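Local coordinates for PDZ domain protein (Parabacteroides distasonis, PDB 4L8N) that is of unknown function but combines PDZ domains at its N- and C-terminal ends with a DUF4136 domain and binds magnesium, at residues Phe145-Phe150 and Lys183-Ile188; Pro198-Ala203 and Glu237-Leu242; Ala334-Arg339 and Phe431-Gly436. One frame throughout, in Å; residues are numbered along the deposited sequence.

Contact 1: Phe145-Phe150 and Lys183-Ile188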
# COMPACT_ATOMS: atom_id res chain seq x y z
N PHE A 145 -22.27 13.07 14.22
CA PHE A 145 -22.89 11.81 13.82
C PHE A 145 -22.98 10.90 15.03
O PHE A 145 -21.96 10.45 15.55
CB PHE A 145 -22.08 11.21 12.66
CG PHE A 145 -21.82 12.21 11.55
CD1 PHE A 145 -22.79 12.47 10.59
CD2 PHE A 145 -20.64 12.94 11.51
CE1 PHE A 145 -22.57 13.42 9.58
CE2 PHE A 145 -20.43 13.92 10.52
CZ PHE A 145 -21.40 14.14 9.57
N LYS A 146 -24.19 10.64 15.51
CA LYS A 146 -24.40 9.88 16.74
C LYS A 146 -24.98 8.46 16.53
O LYS A 146 -24.88 7.63 17.44
CB LYS A 146 -25.31 10.69 17.69
CG LYS A 146 -24.78 12.10 18.08
CD LYS A 146 -23.59 12.08 19.09
CE LYS A 146 -23.32 13.43 19.71
NZ LYS A 146 -22.19 13.40 20.69
N THR A 147 -25.60 8.19 15.38
CA THR A 147 -26.28 6.92 15.12
C THR A 147 -25.82 6.26 13.82
O THR A 147 -25.41 6.94 12.85
CB THR A 147 -27.84 7.07 15.12
OG1 THR A 147 -28.29 7.78 13.97
CG2 THR A 147 -28.38 7.74 16.38
N PHE A 148 -25.93 4.92 13.79
CA PHE A 148 -25.52 4.16 12.63
C PHE A 148 -26.45 2.98 12.37
O PHE A 148 -27.28 2.61 13.19
CB PHE A 148 -24.07 3.66 12.81
CG PHE A 148 -23.88 2.62 13.89
CD1 PHE A 148 -23.83 2.99 15.23
CD2 PHE A 148 -23.69 1.29 13.56
CE1 PHE A 148 -23.68 2.03 16.23
CE2 PHE A 148 -23.53 0.33 14.55
CZ PHE A 148 -23.51 0.71 15.88
N ALA A 149 -26.30 2.41 11.18
CA ALA A 149 -26.98 1.22 10.70
C ALA A 149 -26.08 0.60 9.65
O ALA A 149 -25.22 1.29 9.10
CB ALA A 149 -28.36 1.55 10.15
N PHE A 150 -26.24 -0.69 9.40
CA PHE A 150 -25.43 -1.36 8.40
C PHE A 150 -26.13 -1.35 7.07
O PHE A 150 -27.36 -1.34 7.03
CB PHE A 150 -25.10 -2.79 8.84
CG PHE A 150 -24.23 -2.77 10.07
CD1 PHE A 150 -22.86 -2.57 9.96
CD2 PHE A 150 -24.79 -2.85 11.33
CE1 PHE A 150 -22.06 -2.50 11.10
CE2 PHE A 150 -23.99 -2.75 12.48
CZ PHE A 150 -22.63 -2.59 12.35
N LYS A 183 -33.61 5.94 10.86
CA LYS A 183 -33.00 7.15 10.29
C LYS A 183 -31.55 7.32 10.80
O LYS A 183 -31.28 8.24 11.58
CB LYS A 183 -33.89 8.37 10.63
CG LYS A 183 -34.13 9.29 9.45
CD LYS A 183 -35.03 10.45 9.84
CE LYS A 183 -35.11 11.52 8.76
NZ LYS A 183 -35.60 10.98 7.46
N PRO A 184 -30.61 6.44 10.39
CA PRO A 184 -29.23 6.57 10.88
C PRO A 184 -28.50 7.81 10.33
O PRO A 184 -28.72 8.23 9.19
CB PRO A 184 -28.55 5.30 10.37
CG PRO A 184 -29.35 4.89 9.19
CD PRO A 184 -30.75 5.29 9.46
N ASP A 185 -27.61 8.38 11.18
CA ASP A 185 -26.74 9.51 10.82
C ASP A 185 -25.67 9.01 9.87
O ASP A 185 -25.24 9.73 8.97
CB ASP A 185 -26.09 10.12 12.08
CG ASP A 185 -27.00 10.91 13.01
OD1 ASP A 185 -28.02 11.48 12.52
OD2 ASP A 185 -26.65 11.03 14.20
N LEU A 186 -25.27 7.74 10.06
CA LEU A 186 -24.24 7.03 9.30
C LEU A 186 -24.66 5.67 8.81
O LEU A 186 -25.31 4.92 9.54
CB LEU A 186 -22.99 6.79 10.19
CG LEU A 186 -22.40 7.98 10.90
CD1 LEU A 186 -21.49 7.53 12.01
CD2 LEU A 186 -21.71 8.89 9.92
N LEU A 187 -24.17 5.30 7.64
CA LEU A 187 -24.33 3.97 7.10
C LEU A 187 -22.95 3.28 7.09
O LEU A 187 -21.97 3.87 6.61
CB LEU A 187 -24.93 4.05 5.71
CG LEU A 187 -25.39 2.73 5.08
CD1 LEU A 187 -26.75 2.29 5.67
CD2 LEU A 187 -25.48 2.86 3.55
N ILE A 188 -22.85 2.05 7.65
CA ILE A 188 -21.58 1.31 7.63
C ILE A 188 -21.62 0.31 6.46
O ILE A 188 -22.61 -0.40 6.28
CB ILE A 188 -21.17 0.67 9.00
CG1 ILE A 188 -20.61 1.74 9.97
CG2 ILE A 188 -20.08 -0.38 8.81
CD1 ILE A 188 -21.55 2.53 10.65
O HOH W 1 -30.86 8.94 14.42

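Contact 2: Pro198-Ala203 and Glu237-Leu242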
# COMPACT_ATOMS: atom_id res chain seq x y z
N PRO A 198 -1.86 -13.55 -8.59
CA PRO A 198 -1.39 -13.98 -9.92
C PRO A 198 0.14 -13.92 -10.03
O PRO A 198 0.74 -14.81 -10.63
CB PRO A 198 -2.07 -12.99 -10.87
CG PRO A 198 -3.20 -12.40 -10.09
CD PRO A 198 -2.68 -12.33 -8.69
N ASN A 199 0.77 -12.93 -9.35
CA ASN A 199 2.23 -12.72 -9.31
C ASN A 199 2.99 -13.79 -8.46
O ASN A 199 4.20 -13.64 -8.27
CB ASN A 199 2.55 -11.31 -8.80
N TYR A 200 2.30 -14.87 -7.97
CA TYR A 200 2.95 -15.96 -7.22
C TYR A 200 3.53 -16.99 -8.21
O TYR A 200 2.78 -17.53 -9.05
CB TYR A 200 1.99 -16.64 -6.24
CG TYR A 200 2.66 -17.66 -5.34
CD1 TYR A 200 3.68 -17.28 -4.47
CD2 TYR A 200 2.25 -18.99 -5.32
CE1 TYR A 200 4.30 -18.20 -3.63
CE2 TYR A 200 2.86 -19.92 -4.49
CZ TYR A 200 3.89 -19.53 -3.64
OH TYR A 200 4.49 -20.42 -2.78
N LEU A 201 4.85 -17.24 -8.14
CA LEU A 201 5.52 -18.13 -9.08
C LEU A 201 5.86 -19.52 -8.50
O LEU A 201 6.58 -20.29 -9.15
CB LEU A 201 6.81 -17.46 -9.61
CG LEU A 201 6.71 -16.54 -10.85
CD1 LEU A 201 5.77 -17.10 -11.92
CD2 LEU A 201 6.35 -15.12 -10.47
N GLY A 202 5.30 -19.84 -7.34
CA GLY A 202 5.57 -21.11 -6.68
C GLY A 202 6.98 -21.14 -6.13
O GLY A 202 7.62 -22.20 -6.12
N ALA A 203 7.46 -19.95 -5.69
CA ALA A 203 8.80 -19.70 -5.14
C ALA A 203 8.76 -18.86 -3.85
O ALA A 203 7.94 -17.94 -3.74
CB ALA A 203 9.67 -19.01 -6.19
N GLU A 237 6.26 -13.28 -3.33
CA GLU A 237 6.39 -14.23 -2.21
C GLU A 237 5.02 -14.68 -1.64
O GLU A 237 4.94 -15.74 -1.01
CB GLU A 237 7.23 -13.61 -1.07
CG GLU A 237 8.62 -13.12 -1.48
CD GLU A 237 9.60 -14.20 -1.91
OE1 GLU A 237 9.86 -15.13 -1.11
OE2 GLU A 237 10.12 -14.10 -3.05
N ALA A 238 3.95 -13.87 -1.86
CA ALA A 238 2.60 -14.13 -1.38
C ALA A 238 1.77 -14.98 -2.35
O ALA A 238 1.60 -14.60 -3.50
CB ALA A 238 1.88 -12.81 -1.14
N GLU A 239 1.22 -16.12 -1.86
CA GLU A 239 0.35 -16.99 -2.67
C GLU A 239 -1.01 -16.38 -2.78
O GLU A 239 -1.62 -16.43 -3.84
CB GLU A 239 0.20 -18.42 -2.08
CG GLU A 239 1.38 -18.99 -1.30
CD GLU A 239 1.29 -20.46 -0.93
OE1 GLU A 239 0.35 -21.15 -1.38
OE2 GLU A 239 2.17 -20.92 -0.17
N TYR A 240 -1.51 -15.83 -1.65
CA TYR A 240 -2.85 -15.26 -1.48
C TYR A 240 -2.85 -13.75 -1.16
O TYR A 240 -1.91 -13.21 -0.58
CB TYR A 240 -3.58 -15.99 -0.34
CG TYR A 240 -3.81 -17.47 -0.57
CD1 TYR A 240 -4.92 -17.92 -1.27
CD2 TYR A 240 -2.91 -18.42 -0.08
CE1 TYR A 240 -5.14 -19.28 -1.48
CE2 TYR A 240 -3.13 -19.78 -0.27
CZ TYR A 240 -4.25 -20.21 -0.96
OH TYR A 240 -4.48 -21.56 -1.13
N LEU A 241 -3.96 -13.11 -1.51
CA LEU A 241 -4.20 -11.68 -1.25
C LEU A 241 -5.47 -11.52 -0.44
O LEU A 241 -6.49 -12.18 -0.72
CB LEU A 241 -4.28 -10.85 -2.55
CG LEU A 241 -3.10 -10.96 -3.50
CD1 LEU A 241 -3.45 -10.43 -4.88
CD2 LEU A 241 -1.83 -10.33 -2.94
N LEU A 242 -5.39 -10.68 0.59
CA LEU A 242 -6.52 -10.40 1.47
C LEU A 242 -6.79 -8.90 1.52
O LEU A 242 -5.89 -8.08 1.78
CB LEU A 242 -6.31 -10.95 2.90
CG LEU A 242 -7.56 -11.02 3.81
CD1 LEU A 242 -7.52 -12.25 4.73
CD2 LEU A 242 -7.71 -9.74 4.67

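Contact 3: Ala334-Arg339 and Phe431-Gly436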
# COMPACT_ATOMS: atom_id res chain seq x y z
N ALA A 334 -3.30 -4.54 56.72
CA ALA A 334 -2.41 -5.38 57.54
C ALA A 334 -1.76 -4.57 58.67
O ALA A 334 -1.23 -5.16 59.60
CB ALA A 334 -1.34 -6.01 56.67
N GLY A 335 -1.80 -3.25 58.57
CA GLY A 335 -1.26 -2.36 59.58
C GLY A 335 0.14 -1.82 59.36
O GLY A 335 0.75 -1.28 60.29
N ILE A 336 0.68 -1.96 58.14
CA ILE A 336 2.00 -1.42 57.80
C ILE A 336 1.84 0.09 57.71
O ILE A 336 0.82 0.56 57.21
CB ILE A 336 2.56 -2.06 56.49
CG1 ILE A 336 2.65 -3.60 56.60
CG2 ILE A 336 3.90 -1.42 56.04
CD1 ILE A 336 3.61 -4.15 57.65
N ARG A 337 2.81 0.86 58.22
CA ARG A 337 2.69 2.31 58.16
C ARG A 337 4.00 2.95 57.65
O ARG A 337 5.06 2.33 57.81
CB ARG A 337 2.26 2.89 59.54
CG ARG A 337 0.83 2.52 60.00
CD ARG A 337 -0.32 3.05 59.11
NE ARG A 337 -1.63 2.67 59.65
CZ ARG A 337 -2.33 1.60 59.27
NH1 ARG A 337 -1.88 0.81 58.31
NH2 ARG A 337 -3.50 1.33 59.85
N PRO A 338 3.98 4.20 57.07
CA PRO A 338 5.23 4.84 56.63
C PRO A 338 6.29 4.92 57.73
O PRO A 338 5.94 4.92 58.91
CB PRO A 338 4.79 6.24 56.22
CG PRO A 338 3.37 6.08 55.83
CD PRO A 338 2.81 5.07 56.78
N ARG A 339 7.58 4.96 57.33
CA ARG A 339 8.77 5.01 58.19
C ARG A 339 9.07 3.64 58.85
O ARG A 339 10.07 3.52 59.57
CB ARG A 339 8.70 6.16 59.24
N PHE A 431 5.75 -10.45 56.00
CA PHE A 431 6.51 -9.21 56.15
C PHE A 431 6.91 -9.03 57.62
O PHE A 431 6.05 -8.97 58.50
CB PHE A 431 5.72 -8.00 55.61
CG PHE A 431 5.71 -7.81 54.11
CD1 PHE A 431 4.81 -8.51 53.31
CD2 PHE A 431 6.57 -6.90 53.50
CE1 PHE A 431 4.76 -8.29 51.93
CE2 PHE A 431 6.52 -6.68 52.12
CZ PHE A 431 5.62 -7.38 51.35
N ASN A 432 8.24 -9.04 57.86
CA ASN A 432 8.87 -8.86 59.18
C ASN A 432 9.33 -7.43 59.28
O ASN A 432 10.29 -7.05 58.61
CB ASN A 432 10.04 -9.83 59.37
CG ASN A 432 9.62 -11.24 59.57
OD1 ASN A 432 9.50 -12.03 58.63
ND2 ASN A 432 9.36 -11.59 60.82
N ILE A 433 8.61 -6.62 60.06
CA ILE A 433 8.94 -5.21 60.19
C ILE A 433 9.45 -4.88 61.62
O ILE A 433 9.35 -5.71 62.53
CB ILE A 433 7.76 -4.27 59.74
CG1 ILE A 433 6.54 -4.37 60.68
CG2 ILE A 433 7.37 -4.51 58.27
CD1 ILE A 433 6.01 -3.08 61.13
N LYS A 434 10.02 -3.68 61.78
CA LYS A 434 10.53 -3.16 63.04
C LYS A 434 10.29 -1.65 63.09
O LYS A 434 10.90 -0.90 62.32
CB LYS A 434 12.02 -3.49 63.21
N ARG A 435 9.35 -1.20 63.96
CA ARG A 435 9.08 0.23 64.16
C ARG A 435 9.65 0.63 65.53
O ARG A 435 9.06 0.31 66.57
CB ARG A 435 7.60 0.63 63.96
CG ARG A 435 6.53 -0.27 64.57
CD ARG A 435 5.13 0.31 64.38
NE ARG A 435 4.68 0.25 62.99
CZ ARG A 435 3.46 -0.11 62.60
NH1 ARG A 435 2.54 -0.44 63.50
NH2 ARG A 435 3.15 -0.14 61.31
N GLY A 436 10.82 1.26 65.50
CA GLY A 436 11.56 1.64 66.70
C GLY A 436 12.36 0.45 67.18
O GLY A 436 13.38 0.11 66.58

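Contact 1: Phe145-Phe150 and Lys183-Ile188
Strands 147-150 and 186-188 pair in parallel in the DUF4136 domain, with Phe148 beside Leu186, Ala149 beside Leu187 and Phe150 beside Ile188. Helix 158-175 and the short strand 178-179 lie between them along the chain. The helix packs on the face that carries Phe148, Phe150 and Ile188. The backbone ladder runs from Leu186 N to Thr147 O (2.9 Å), from Ala149 N to Leu186 O (3.2 Å) and from Ile188 N to Ala149 O. Asp185 lies just before the first bridge. Its OD2 takes two backbone donors: Lys146 N at 2.8 Å on the anti side, and Thr147 N at 3.2 Å from above the carboxylate plane. The Thr147 hydroxyl binds the Asp185 backbone. OG1 stands between its own backbone N and carbonyl carbon (chi1 71°) and accepts from Asp185 N at 2.9 Å. A water joins the same OG1 to Lys183 O. Leu186 CD2 meets Phe145 CB, the two side chains crossing at about a right angle. On the other face, Ala149 CB rests on Pro184 CG. Near the far end, Ile188 uses both branches: CG2 lies beside Phe150 CE1 (3.7 Å), and CD1 reaches Phe148 CB at 3.5 Å.

Contact 2: Pro198-Ala203 and Glu237-Leu242
Tyr200 and Glu239 meet through a CH-pi contact, the centre of this surface contact. Glu239 CG lies over one face of the Tyr200 ring, 3.7 Å from its centroid and 22° off the normal. The two side chains run the same way, and the carboxylate plane is within 8° of the ring plane. The Tyr200 ring swings over Glu239 because its CG is anti to the backbone N (chi1 -173°). Gly202 N stands over the opposite face, so the ring is sandwiched.

Polar atoms also come near the Tyr200 side chain. Ala238 O is 3.4 Å from Tyr200 CB, and this carbonyl is taken by Asn197 ND2. Tyr200 OH is 3.5 Å from Glu239 OE2.

Apolar packing is thin: Pro198 CD is 4.3 Å from Leu241 CD1. Leu229 of the second subunit packs on Glu237 and Ala238.

Glu239 is a magnesium-binding residue; a magnesium ion lies about 3 Å from its side chain (nearest atoms). Asp270 is a second magnesium-binding residue, its side chain about 5 Å from that of Glu239. Glu239 and Tyr240 form a classic beta bulge opposite Leu268 of strand 258-268, so Tyr200 packs on a magnesium-binding residue that sits in the bulge.

Contact 3: Ala334-Arg339 and Phe431-Gly436
The backbone of 334-339 leaves helix 330-333 through a Schellman motif and passes beside strand 429-435, to which it makes no strand pairing. The two chains stay well apart, with Ile336 CA and Ile433 CA 8.3 Å from each other, so side chains must bridge them. Gly335 is the first residue to leave helical backbone angles and turns with positive phi. The contact lies in the C-terminal part of the chain, consistent with the C-terminal PDZ domain, where the turn after the helix leads into strand 341-345, the antiparallel neighbour of 429-435.

Arg435 reaches across from the strand. Its NH2 donates to Gly335 O at 2.8 Å, with a nearly straight N-H...O angle of 165°. The donor lies in the carbonyl plane, and the oxygen sits at the edge of the guanidinium, near its plane. A bend at chi3 (71°) turns the group to this carbonyl. Arg435 NE forms a salt bridge with Asp340 OD1, while Asp340 OD2 accepts from Arg337 N. One carboxylate therefore gathers both segments. Arg435 NH2 and Arg337 N are two donors 3.3 Å apart and are not bonded to each other.

Arg337 runs alongside Arg435, the two guanidinium planes 50° apart, and its end leads away from strand 429-435. Its NH1 donates to Ile336 O at 2.9 Å from above the carbonyl plane and also to Tyr332 O, and the group makes a cation-pi contact with the Tyr332 ring.

The apolar part is small and buried. Ile336 also packs on Val442 and Ile433 on Ile342. Between the segments, Ile336 CD1 touches Ile433 CG2 at 3.8 Å.

In the fold
The three contacts follow one another along the chain, each closing before the next opens. All reach one large mixed sheet. Contacts 1 and 2 both lie in the DUF4136 domain. Their centres are about 38 Å apart, at different ends of the neighbouring strands 186-196 and 240-250. Contact 1 lies at the end beside helix 158-175, and contact 2 at the magnesium end, near the second subunit. Contact 3 is remote, its centre about 59 Å from that of contact 1 and about 66 Å from that of contact 2, on the opposite side of the chain's centre. Strands 298-309 and 438-456 carry the sheet towards it. The sheet thus physically connects the DUF4136 domain with the C-terminal region.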